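Local atomic coordinates of HTH-type transcriptional activator AmpR (Citrobacter freundii, PDB entry 3KOS), a protein that regulates expression of the AmpC beta-lactamase gene as a LysR-family transcription factor, of which this chain is the effector-binding domain. Residues 81-87 with 171-177; 114-118 with 151-155; 104-110 with 131-137; 60-64 with 199-203. One frame throughout, in Å; residues are numbered along the deposited sequence. Where two conformers were deposited one is given.

Interaction 1: 81-87 with 171-177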
# COMPACT_ATOMS: atom_id res chain seq x y z
N ALA A 81 -9.23 -5.79 -14.84
CA ALA A 81 -8.30 -6.08 -13.76
C ALA A 81 -8.14 -7.58 -13.58
O ALA A 81 -8.16 -8.09 -12.46
CB ALA A 81 -8.79 -5.42 -12.47
N LEU A 82 -7.98 -8.29 -14.70
CA LEU A 82 -7.83 -9.74 -14.67
C LEU A 82 -6.67 -10.16 -13.77
O LEU A 82 -5.57 -9.61 -13.85
CB LEU A 82 -7.61 -10.28 -16.08
CG LEU A 82 -8.75 -9.97 -17.06
CD1 LEU A 82 -8.52 -10.69 -18.38
CD2 LEU A 82 -10.08 -10.39 -16.46
N MSE A 83 -6.92 -11.16 -12.93
CA MSE A 83 -5.94 -11.59 -11.94
C MSE A 83 -5.32 -12.95 -12.24
O MSE A 83 -5.99 -13.84 -12.77
CB MSE A 83 -6.58 -11.67 -10.56
CG MSE A 83 -7.15 -10.35 -10.11
SE MSE A 83 -8.04 -10.56 -8.38
CE MSE A 83 -7.74 -12.46 -8.10
N SER A 84 -4.06 -13.10 -11.88
CA SER A 84 -3.35 -14.35 -12.09
C SER A 84 -2.27 -14.46 -11.01
O SER A 84 -1.89 -13.45 -10.40
CB SER A 84 -2.73 -14.34 -13.49
OG SER A 84 -2.31 -15.63 -13.89
N PRO A 85 -1.79 -15.68 -10.74
CA PRO A 85 -0.71 -15.82 -9.75
C PRO A 85 0.53 -15.05 -10.17
O PRO A 85 0.83 -14.97 -11.36
CB PRO A 85 -0.44 -17.32 -9.76
CG PRO A 85 -1.77 -17.93 -10.06
CD PRO A 85 -2.41 -16.98 -11.07
N LEU A 86 1.22 -14.49 -9.19
CA LEU A 86 2.43 -13.71 -9.43
C LEU A 86 3.41 -14.02 -8.32
O LEU A 86 3.02 -14.02 -7.16
CB LEU A 86 2.11 -12.21 -9.40
CG LEU A 86 1.20 -11.69 -10.51
CD1 LEU A 86 0.70 -10.29 -10.16
CD2 LEU A 86 1.93 -11.68 -11.85
N CYS A 87 4.67 -14.28 -8.66
CA CYS A 87 5.63 -14.65 -7.63
C CYS A 87 7.05 -14.28 -8.04
O CYS A 87 7.30 -13.86 -9.18
CB CYS A 87 5.54 -16.15 -7.31
SG CYS A 87 5.99 -17.18 -8.73
N GLN A 171 4.82 -14.14 -13.91
CA GLN A 171 3.46 -14.69 -14.01
C GLN A 171 3.59 -16.10 -14.56
O GLN A 171 3.71 -16.29 -15.76
CB GLN A 171 2.61 -13.83 -14.96
CG GLN A 171 1.14 -14.25 -15.06
CD GLN A 171 0.37 -13.54 -16.17
OE1 GLN A 171 0.77 -12.47 -16.65
NE2 GLN A 171 -0.73 -14.15 -16.61
N PRO A 172 3.59 -17.10 -13.67
CA PRO A 172 3.90 -18.45 -14.16
C PRO A 172 2.83 -19.05 -15.07
O PRO A 172 3.15 -19.92 -15.88
CB PRO A 172 4.02 -19.28 -12.88
CG PRO A 172 3.26 -18.48 -11.83
CD PRO A 172 3.49 -17.05 -12.20
N PHE A 173 1.58 -18.60 -14.95
CA PHE A 173 0.49 -19.19 -15.73
C PHE A 173 -0.32 -18.16 -16.51
O PHE A 173 -0.50 -17.04 -16.07
CB PHE A 173 -0.41 -20.02 -14.83
CG PHE A 173 0.31 -21.11 -14.11
CD1 PHE A 173 0.79 -22.21 -14.82
CD2 PHE A 173 0.56 -21.02 -12.75
CE1 PHE A 173 1.49 -23.21 -14.17
CE2 PHE A 173 1.25 -22.01 -12.11
CZ PHE A 173 1.72 -23.11 -12.81
N LEU A 174 -0.83 -18.58 -17.67
CA LEU A 174 -1.56 -17.69 -18.55
C LEU A 174 -2.97 -17.39 -18.05
O LEU A 174 -3.52 -16.33 -18.33
CB LEU A 174 -1.64 -18.29 -19.95
CG LEU A 174 -0.31 -18.36 -20.70
CD1 LEU A 174 -0.50 -18.98 -22.08
CD2 LEU A 174 0.29 -16.97 -20.80
N THR A 175 -3.56 -18.34 -17.34
CA THR A 175 -4.97 -18.24 -16.96
C THR A 175 -5.23 -17.10 -15.99
O THR A 175 -4.54 -16.95 -14.98
CB THR A 175 -5.51 -19.55 -16.35
OG1 THR A 175 -5.40 -20.61 -17.31
CG2 THR A 175 -6.97 -19.39 -15.93
N GLN A 176 -6.24 -16.29 -16.31
CA GLN A 176 -6.61 -15.15 -15.48
C GLN A 176 -8.09 -15.22 -15.11
O GLN A 176 -8.89 -15.76 -15.87
CB GLN A 176 -6.37 -13.86 -16.24
CG GLN A 176 -4.98 -13.68 -16.78
CD GLN A 176 -4.87 -12.43 -17.61
OE1 GLN A 176 -4.15 -11.50 -17.27
NE2 GLN A 176 -5.62 -12.40 -18.71
N ILE A 177 -8.46 -14.65 -13.97
CA ILE A 177 -9.86 -14.57 -13.57
C ILE A 177 -10.29 -13.12 -13.37
O ILE A 177 -9.46 -12.25 -13.11
CB ILE A 177 -10.16 -15.38 -12.29
CG1 ILE A 177 -9.28 -14.91 -11.13
CG2 ILE A 177 -9.95 -16.88 -12.54
CD1 ILE A 177 -9.62 -15.56 -9.79
O HOH W 1 0.22 -16.97 -13.18
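Met83 and Ile177 face each other as an antiparallel hydrogen-bonded pair, a single bridge between strand 83-86 and the irregular segment 171-177. Met83 N gives to Ile177 O at 2.8 Å, almost straight at 173°, and Ile177 N returns a bond to Met83 O at 2.9 Å. The same carbonyl also receives a CA-H...O contact, with Gln176 CA 3.1 Å from Met83 O. Next to the bridge Met83 CE rests 4.0 Å from Ile177 CD1, and the Gln176 side chain crosses that of Leu82 at about a right angle, its NE2 3.4 Å from Leu82 CD1.

Farther along, segment 171-177 bows away from the strand and the hydroxyl of Ser84 spans the gap. With OG anti to the backbone N (chi1 -166°), it points into the loop and donates to Thr175 O at 2.8 Å, arriving tilted 35° from the carbonyl plane. A water donates to Ser84 OG at 2.9 Å and to Pro85 O, and accepts from Phe173 N. Within the loop, Gln171 NE2 donates to Phe173 O at 2.9 Å and so braces the bend.

In the second shell, Trp118 NE1 also bonds to Thr175 O, and Trp115 and Trp118 pack on Pro85. Ser84 and Leu86 bond through their backbones to Ala155 and Ala153 of strand 153-156. Pro85 has no amide proton to offer, and no further backbone bridge forms between 84-87 and 171-176; Cys87 bonds through its backbone to Val170. In between, hydroxyl, water and glutamine amide meet the polar backbone groups of the loop.

Interaction 2: 114-118 with 151-155; sequences EWALW and GVAIA
Helix 114-121 lies over the face of strand 153-156 to which Ile154 points, this strand being outermost in the six-stranded sheet of the chain, and Ile154 is the residue that plugs into the helix. The short segments run almost at right angles, 83° between their directions, with their axes 10.0 Å apart. Ile154 has CG1 anti to the backbone N (chi1 -174°), and its two branches consequently serve different indoles. CG2 sits over one face of Trp115 in a CH-pi contact, 3.9 Å from the centroid of the five-membered ring and 26° off its normal. CD1 instead presses on the root of the Trp118 side chain, 3.6 Å from Trp118 CB.

The far end of the Trp115 ring reaches past Ile154 to Val152, whose CG1 is 3.7 Å from Trp115 CH2; Trp115 CZ2 comes within 3.4 Å of Val152 O. Both indole nitrogens have partners beyond the contact: Trp115 NE1 bonds to Leu107 O and Trp118 NE1 to Thr175 O. Each ring is therefore fixed by a directed bond as well as by packing.

Glu114 closes the other end, its OE1 3.9 Å from Ile154 CG2. Its OE2 is hydrogen-bonded to Ser109 OG, and a water that donates to Ile154 O at 2.7 Å makes a weak bond to Glu114 OE2. A MES molecule, probably from the crystallisation liquor, lies about 4 Å from the Glu114 side chain and may mark a pocket there. A helix laid over a sheet through large aromatic side chains fits the alpha-beta sandwich of the LysR effector-binding domain, which belongs to the periplasmic-binding-protein clan.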
# COMPACT_ATOMS: atom_id res chain seq x y z
N GLU A 114 -10.52 -15.87 -3.59
CA GLU A 114 -9.73 -15.63 -4.80
C GLU A 114 -8.95 -16.87 -5.24
O GLU A 114 -8.94 -17.24 -6.42
CB GLU A 114 -8.77 -14.46 -4.60
CG GLU A 114 -9.45 -13.11 -4.52
CD GLU A 114 -8.50 -12.00 -4.12
OE1 GLU A 114 -7.46 -12.30 -3.49
OE2 GLU A 114 -8.79 -10.83 -4.43
N TRP A 115 -8.27 -17.51 -4.29
CA TRP A 115 -7.48 -18.70 -4.61
C TRP A 115 -8.37 -19.90 -4.95
O TRP A 115 -8.08 -20.64 -5.88
CB TRP A 115 -6.49 -19.03 -3.49
CG TRP A 115 -5.24 -18.22 -3.63
CD1 TRP A 115 -4.83 -17.19 -2.83
CD2 TRP A 115 -4.25 -18.35 -4.65
NE1 TRP A 115 -3.64 -16.67 -3.30
CE2 TRP A 115 -3.26 -17.37 -4.42
CE3 TRP A 115 -4.11 -19.20 -5.76
CZ2 TRP A 115 -2.14 -17.23 -5.24
CZ3 TRP A 115 -3.00 -19.06 -6.57
CH2 TRP A 115 -2.03 -18.08 -6.31
N ALA A 116 -9.46 -20.07 -4.21
CA ALA A 116 -10.41 -21.13 -4.52
C ALA A 116 -10.91 -20.97 -5.96
O ALA A 116 -10.99 -21.94 -6.70
CB ALA A 116 -11.58 -21.10 -3.54
N LEU A 117 -11.22 -19.74 -6.35
CA LEU A 117 -11.75 -19.48 -7.68
C LEU A 117 -10.71 -19.69 -8.77
O LEU A 117 -11.02 -20.27 -9.81
CB LEU A 117 -12.37 -18.08 -7.77
CG LEU A 117 -13.60 -17.92 -6.87
CD1 LEU A 117 -13.99 -16.45 -6.72
CD2 LEU A 117 -14.78 -18.74 -7.41
N TRP A 118 -9.48 -19.24 -8.56
CA TRP A 118 -8.46 -19.45 -9.59
C TRP A 118 -8.15 -20.94 -9.77
O TRP A 118 -8.08 -21.43 -10.90
CB TRP A 118 -7.17 -18.67 -9.30
CG TRP A 118 -6.24 -18.68 -10.46
CD1 TRP A 118 -6.25 -17.82 -11.53
CD2 TRP A 118 -5.19 -19.61 -10.70
NE1 TRP A 118 -5.26 -18.16 -12.41
CE2 TRP A 118 -4.59 -19.26 -11.93
CE3 TRP A 118 -4.68 -20.70 -9.99
CZ2 TRP A 118 -3.52 -19.97 -12.46
CZ3 TRP A 118 -3.62 -21.40 -10.52
CH2 TRP A 118 -3.05 -21.03 -11.74
N GLY A 151 5.43 -15.54 -0.44
CA GLY A 151 4.42 -16.46 -0.92
C GLY A 151 4.04 -16.12 -2.34
O GLY A 151 4.64 -15.24 -2.96
N VAL A 152 3.05 -16.84 -2.87
CA VAL A 152 2.55 -16.57 -4.21
C VAL A 152 1.33 -15.67 -4.09
O VAL A 152 0.39 -15.97 -3.36
CB VAL A 152 2.16 -17.88 -4.92
CG1 VAL A 152 1.60 -17.58 -6.33
CG2 VAL A 152 3.38 -18.79 -5.01
N ALA A 153 1.36 -14.54 -4.80
CA ALA A 153 0.28 -13.57 -4.78
C ALA A 153 -0.71 -13.84 -5.91
O ALA A 153 -0.40 -14.56 -6.86
CB ALA A 153 0.84 -12.18 -4.94
N ILE A 154 -1.90 -13.28 -5.81
CA ILE A 154 -2.80 -13.24 -6.94
C ILE A 154 -3.37 -11.83 -7.01
O ILE A 154 -3.92 -11.32 -6.03
CB ILE A 154 -3.90 -14.34 -6.87
CG1 ILE A 154 -4.74 -14.35 -8.16
CG2 ILE A 154 -4.75 -14.19 -5.62
CD1 ILE A 154 -5.66 -15.57 -8.29
N ALA A 155 -3.21 -11.19 -8.16
CA ALA A 155 -3.51 -9.77 -8.28
C ALA A 155 -3.70 -9.36 -9.73
O ALA A 155 -3.40 -10.13 -10.64
CB ALA A 155 -2.38 -8.94 -7.63
O HOH W 2 -6.03 -10.03 -4.93

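Interaction 3: 104-110 with 131-137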
# COMPACT_ATOMS: atom_id res chain seq x y z
N PHE A 104 4.02 -23.27 -1.44
CA PHE A 104 4.29 -22.00 -0.77
C PHE A 104 3.06 -21.41 -0.09
O PHE A 104 1.94 -21.81 -0.37
CB PHE A 104 4.88 -21.01 -1.78
CG PHE A 104 6.04 -21.57 -2.54
CD1 PHE A 104 7.29 -21.66 -1.95
CD2 PHE A 104 5.89 -22.03 -3.83
CE1 PHE A 104 8.36 -22.18 -2.64
CE2 PHE A 104 6.96 -22.56 -4.53
CZ PHE A 104 8.19 -22.64 -3.93
N PRO A 105 3.28 -20.46 0.84
CA PRO A 105 2.13 -19.77 1.44
C PRO A 105 1.42 -18.96 0.37
O PRO A 105 2.03 -18.63 -0.64
CB PRO A 105 2.78 -18.84 2.46
CG PRO A 105 4.11 -19.45 2.75
CD PRO A 105 4.55 -20.06 1.46
N LEU A 106 0.15 -18.65 0.59
CA LEU A 106 -0.62 -17.90 -0.38
C LEU A 106 -0.84 -16.48 0.12
O LEU A 106 -1.03 -16.25 1.30
CB LEU A 106 -1.96 -18.58 -0.65
CG LEU A 106 -1.87 -20.01 -1.22
CD1 LEU A 106 -3.25 -20.64 -1.32
CD2 LEU A 106 -1.19 -20.00 -2.58
N LEU A 107 -0.80 -15.53 -0.81
CA LEU A 107 -1.09 -14.13 -0.50
C LEU A 107 -2.36 -13.77 -1.23
O LEU A 107 -2.50 -14.08 -2.42
CB LEU A 107 0.05 -13.22 -0.99
CG LEU A 107 1.48 -13.70 -0.67
CD1 LEU A 107 2.52 -12.72 -1.20
CD2 LEU A 107 1.69 -13.94 0.81
N ARG A 108 -3.29 -13.14 -0.54
CA ARG A 108 -4.55 -12.73 -1.16
C ARG A 108 -5.07 -11.42 -0.58
O ARG A 108 -4.55 -10.92 0.42
CB ARG A 108 -5.61 -13.82 -1.00
CG ARG A 108 -6.03 -14.08 0.43
CD ARG A 108 -7.35 -14.85 0.45
NE ARG A 108 -7.74 -15.29 1.78
CZ ARG A 108 -8.41 -14.55 2.66
NH1 ARG A 108 -8.75 -13.31 2.37
NH2 ARG A 108 -8.73 -15.06 3.83
N SER A 109 -6.09 -10.85 -1.22
CA SER A 109 -6.74 -9.66 -0.71
C SER A 109 -7.78 -10.06 0.33
O SER A 109 -7.89 -11.23 0.68
CB SER A 109 -7.46 -8.92 -1.84
OG SER A 109 -8.68 -9.58 -2.13
N TYR A 110 -8.54 -9.09 0.81
CA TYR A 110 -9.61 -9.36 1.77
C TYR A 110 -10.76 -10.19 1.20
O TYR A 110 -11.68 -10.56 1.93
CB TYR A 110 -10.18 -8.06 2.32
CG TYR A 110 -9.39 -7.45 3.46
CD1 TYR A 110 -8.01 -7.28 3.37
CD2 TYR A 110 -10.03 -7.00 4.61
CE1 TYR A 110 -7.29 -6.70 4.41
CE2 TYR A 110 -9.32 -6.42 5.64
CZ TYR A 110 -7.95 -6.27 5.54
OH TYR A 110 -7.25 -5.69 6.57
N HIS A 131 -4.15 -24.00 4.97
CA HIS A 131 -2.98 -23.56 4.22
C HIS A 131 -2.54 -22.19 4.73
O HIS A 131 -3.38 -21.36 5.09
CB HIS A 131 -3.30 -23.49 2.72
CG HIS A 131 -2.08 -23.44 1.86
ND1 HIS A 131 -1.54 -24.57 1.27
CD2 HIS A 131 -1.28 -22.41 1.51
CE1 HIS A 131 -0.47 -24.23 0.59
NE2 HIS A 131 -0.29 -22.93 0.71
N ASN A 132 -1.23 -21.96 4.79
CA ASN A 132 -0.70 -20.67 5.23
C ASN A 132 -1.16 -19.58 4.28
O ASN A 132 -0.88 -19.64 3.08
CB ASN A 132 0.83 -20.69 5.27
CG ASN A 132 1.37 -21.54 6.41
OD1 ASN A 132 2.47 -22.10 6.32
ND2 ASN A 132 0.61 -21.64 7.49
N VAL A 133 -1.87 -18.58 4.80
CA VAL A 133 -2.32 -17.46 3.98
C VAL A 133 -2.05 -16.14 4.68
O VAL A 133 -2.24 -16.03 5.89
CB VAL A 133 -3.82 -17.55 3.67
CG1 VAL A 133 -4.26 -16.35 2.82
CG2 VAL A 133 -4.12 -18.83 2.92
N MSE A 134 -1.63 -15.14 3.92
CA MSE A 134 -1.53 -13.77 4.43
C MSE A 134 -2.45 -12.88 3.62
O MSE A 134 -2.55 -13.04 2.40
CB MSE A 134 -0.08 -13.28 4.35
CG MSE A 134 0.92 -14.33 4.82
SE MSE A 134 2.75 -13.63 4.86
CE MSE A 134 2.48 -12.68 6.52
N VAL A 135 -3.12 -11.96 4.30
CA VAL A 135 -4.20 -11.18 3.72
C VAL A 135 -3.83 -9.71 3.61
O VAL A 135 -3.34 -9.12 4.57
CB VAL A 135 -5.47 -11.31 4.60
CG1 VAL A 135 -6.59 -10.44 4.06
CG2 VAL A 135 -5.89 -12.78 4.67
N PHE A 136 -4.07 -9.10 2.44
CA PHE A 136 -3.60 -7.74 2.17
C PHE A 136 -4.71 -6.77 1.77
O PHE A 136 -5.56 -7.09 0.95
CB PHE A 136 -2.56 -7.77 1.05
CG PHE A 136 -1.32 -8.50 1.44
CD1 PHE A 136 -0.25 -7.82 1.99
CD2 PHE A 136 -1.24 -9.88 1.30
CE1 PHE A 136 0.90 -8.50 2.37
CE2 PHE A 136 -0.10 -10.57 1.69
CZ PHE A 136 0.97 -9.88 2.23
N ASP A 137 -4.66 -5.57 2.35
CA ASP A 137 -5.62 -4.52 2.03
C ASP A 137 -5.31 -3.91 0.67
O ASP A 137 -6.20 -3.36 0.01
CB ASP A 137 -5.60 -3.43 3.10
CG ASP A 137 -4.27 -2.68 3.17
OD1 ASP A 137 -3.19 -3.32 3.06
OD2 ASP A 137 -4.29 -1.45 3.35
O HOH W 3 -8.21 -6.14 -0.05
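His131 holds CG anti to its backbone nitrogen (chi1 -163°), which carries the imidazole to the start of the other segment: NE2 donates to Phe104 O at 2.7 Å, with the oxygen in the ring plane. Arg108 has CG between its backbone N and carbonyl carbon (chi1 65°) and then runs extended alongside Val135. One face of its guanidinium is covered by Val135 CG2, 3.7 Å from Arg108 CZ, while Arg108 CG meets Val133 CG1 at 3.7 Å. The group is further held by NH1, 2.8 Å from Ser109 O.

Between these ends the strands pair in parallel: Leu106 N bonds to Asn132 O, Met134 N to Leu106 O, Arg108 N to Met134 O and Phe136 N to Arg108 O. On the face of Leu107 and Met134, the Phe136 ring approaches Leu107, CE2 to CB 3.8 Å. Tyr110 CD1 touches Val135 CG1 at 3.5 Å.

This is the sheet of a beta-alpha-beta unit. Trp115 of helix 114-121 covers Leu106 and Arg108, whereas Met142 of helix 139-147 covers Leu107 and Phe136. Beyond strand 133-136 comes the second subunit, whose Thr47 bonds to Tyr110 OH and Asp137 OD1.

Interaction 4: 60-64 with 199-203; sequences DYTIR and FSRWL
Tyr61 and Ser200 make the tight part of this contact, their hydroxyls only 2.6 Å apart from Tyr61 OH to Ser200 OG. The serine oxygen also sits obliquely beside the phenol, 3.0 Å from Tyr61 CZ. Met196 O, one turn earlier on the helix, is within hydrogen-bonding reach of both hydroxyls, the bond to Tyr61 OH being weak, which gathers three oxygens at one buried spot.

Everything else across the contact is looser and wholly apolar. Ile63 and Leu203 reach toward each other tip to tip, with Ile63 CD1 3.9 Å from Leu203 CD2. Leu203 has CG anti to the backbone N (chi1 -176°), which sends its CD2 branch toward Ile63. Phe199 comes between the two ends at longer range: Phe199 CD1 is 4.4 Å from Tyr61 CD2, and Ile63 CD1 is 4.4 Å from Phe199 CE1, near the ring plane at its edge. The axes of strand 61-64 and helix 199-203 stay 12.1 Å apart and run 27° from parallel, a separation bridged by the length of Tyr61 at one end and by the meeting of Ile63 and Leu203 at the other.

Phe199 also packs on Leu14, Ile16 and Ile184 of the sheet and meets the ring of Phe34 edge-to-face. Arg201, by contrast, lies on the exposed side of the helix. The chemistry is that of a hydrophobic helix-on-sheet layer with one small buried polar cluster, two hydroxyls and a helix carbonyl, in which the Ser200 proton has two possible acceptors.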
# COMPACT_ATOMS: atom_id res chain seq x y z
N ASP A 60 -14.20 14.57 -5.15
CA ASP A 60 -15.05 14.71 -6.34
C ASP A 60 -15.29 13.35 -6.97
O ASP A 60 -16.44 12.95 -7.19
CB ASP A 60 -14.40 15.68 -7.34
CG ASP A 60 -14.33 17.09 -6.80
OD1 ASP A 60 -15.37 17.58 -6.30
OD2 ASP A 60 -13.25 17.71 -6.87
N TYR A 61 -14.20 12.64 -7.24
CA TYR A 61 -14.24 11.31 -7.82
C TYR A 61 -13.48 10.32 -6.94
O TYR A 61 -12.53 10.69 -6.25
CB TYR A 61 -13.54 11.30 -9.18
CG TYR A 61 -14.38 11.71 -10.36
CD1 TYR A 61 -15.69 11.26 -10.52
CD2 TYR A 61 -13.85 12.52 -11.35
CE1 TYR A 61 -16.44 11.62 -11.64
CE2 TYR A 61 -14.59 12.89 -12.46
CZ TYR A 61 -15.89 12.44 -12.59
OH TYR A 61 -16.61 12.82 -13.71
N THR A 62 -13.88 9.05 -7.03
CA THR A 62 -13.15 7.95 -6.41
C THR A 62 -12.78 6.95 -7.49
O THR A 62 -13.64 6.52 -8.27
CB THR A 62 -14.03 7.23 -5.39
OG1 THR A 62 -14.50 8.16 -4.41
CG2 THR A 62 -13.26 6.10 -4.69
N ILE A 63 -11.51 6.58 -7.58
CA ILE A 63 -11.15 5.50 -8.49
C ILE A 63 -10.96 4.27 -7.62
O ILE A 63 -10.26 4.32 -6.63
CB ILE A 63 -9.91 5.82 -9.31
CG1 ILE A 63 -10.23 6.96 -10.29
CG2 ILE A 63 -9.45 4.56 -10.05
CD1 ILE A 63 -9.04 7.45 -11.11
N ARG A 64 -11.64 3.18 -7.98
CA ARG A 64 -11.73 2.03 -7.11
C ARG A 64 -11.84 0.72 -7.88
O ARG A 64 -12.13 0.71 -9.08
CB ARG A 64 -12.97 2.18 -6.21
CG ARG A 64 -14.27 2.11 -6.97
CD ARG A 64 -15.34 2.96 -6.29
NE ARG A 64 -15.49 2.62 -4.88
CZ ARG A 64 -16.29 3.27 -4.04
NH1 ARG A 64 -16.36 2.89 -2.77
NH2 ARG A 64 -17.00 4.29 -4.48
N PHE A 199 -11.60 15.49 -16.85
CA PHE A 199 -10.74 14.42 -16.36
C PHE A 199 -11.28 13.03 -16.76
O PHE A 199 -10.52 12.18 -17.21
CB PHE A 199 -10.56 14.50 -14.85
CG PHE A 199 -9.70 13.40 -14.29
CD1 PHE A 199 -10.27 12.22 -13.86
CD2 PHE A 199 -8.32 13.54 -14.23
CE1 PHE A 199 -9.49 11.19 -13.36
CE2 PHE A 199 -7.53 12.51 -13.73
CZ PHE A 199 -8.12 11.34 -13.29
N SER A 200 -12.57 12.81 -16.58
CA SER A 200 -13.18 11.52 -16.93
C SER A 200 -13.03 11.22 -18.41
O SER A 200 -12.71 10.09 -18.79
CB SER A 200 -14.67 11.50 -16.61
OG SER A 200 -14.87 11.54 -15.22
N ARG A 201 -13.29 12.22 -19.25
CA ARG A 201 -13.15 12.02 -20.69
C ARG A 201 -11.70 11.72 -21.05
O ARG A 201 -11.43 10.84 -21.88
CB ARG A 201 -13.64 13.25 -21.47
CG ARG A 201 -15.14 13.48 -21.41
CD ARG A 201 -15.63 14.37 -22.57
NE ARG A 201 -14.92 15.65 -22.66
CZ ARG A 201 -15.42 16.82 -22.25
NH1 ARG A 201 -16.65 16.89 -21.75
NH2 ARG A 201 -14.69 17.92 -22.38
N TRP A 202 -10.77 12.46 -20.46
CA TRP A 202 -9.36 12.24 -20.74
C TRP A 202 -8.94 10.81 -20.37
O TRP A 202 -8.26 10.13 -21.15
CB TRP A 202 -8.48 13.22 -19.96
CG TRP A 202 -7.06 12.77 -19.94
CD1 TRP A 202 -6.14 12.90 -20.95
CD2 TRP A 202 -6.39 12.09 -18.87
NE1 TRP A 202 -4.94 12.35 -20.57
CE2 TRP A 202 -5.06 11.85 -19.30
CE3 TRP A 202 -6.77 11.67 -17.60
CZ2 TRP A 202 -4.12 11.20 -18.50
CZ3 TRP A 202 -5.83 11.02 -16.79
CH2 TRP A 202 -4.53 10.79 -17.25
N LEU A 203 -9.33 10.37 -19.19
CA LEU A 203 -8.87 9.07 -18.68
C LEU A 203 -9.44 7.90 -19.48
O LEU A 203 -8.71 7.02 -19.93
CB LEU A 203 -9.18 8.93 -17.18
CG LEU A 203 -8.67 7.67 -16.49
CD1 LEU A 203 -7.19 7.42 -16.78
CD2 LEU A 203 -8.91 7.77 -14.99

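Overall arrangement
Interactions 1, 2 and 3 form one cluster, while interaction 4 lies beyond the chain's centre, its own centre 26 to 30 Å from theirs. Interactions 1 and 2 are 8 Å apart between centres and share neighbouring strands: Leu86 N is 2.8 Å from Ala153 O. Interaction 2 is equally close to interaction 3, where Val152 O lies 2.9 Å from Leu107 N and Glu114 OE2 2.6 Å from Ser109 OG. These last two side chains lie about 4 and 3 Å from bound MES, a possible mark of a pocket. Interaction 4 connects with interactions 1 and 2 through the six-stranded sheet, which strands 61-66, 73-86 and 153-156 all join.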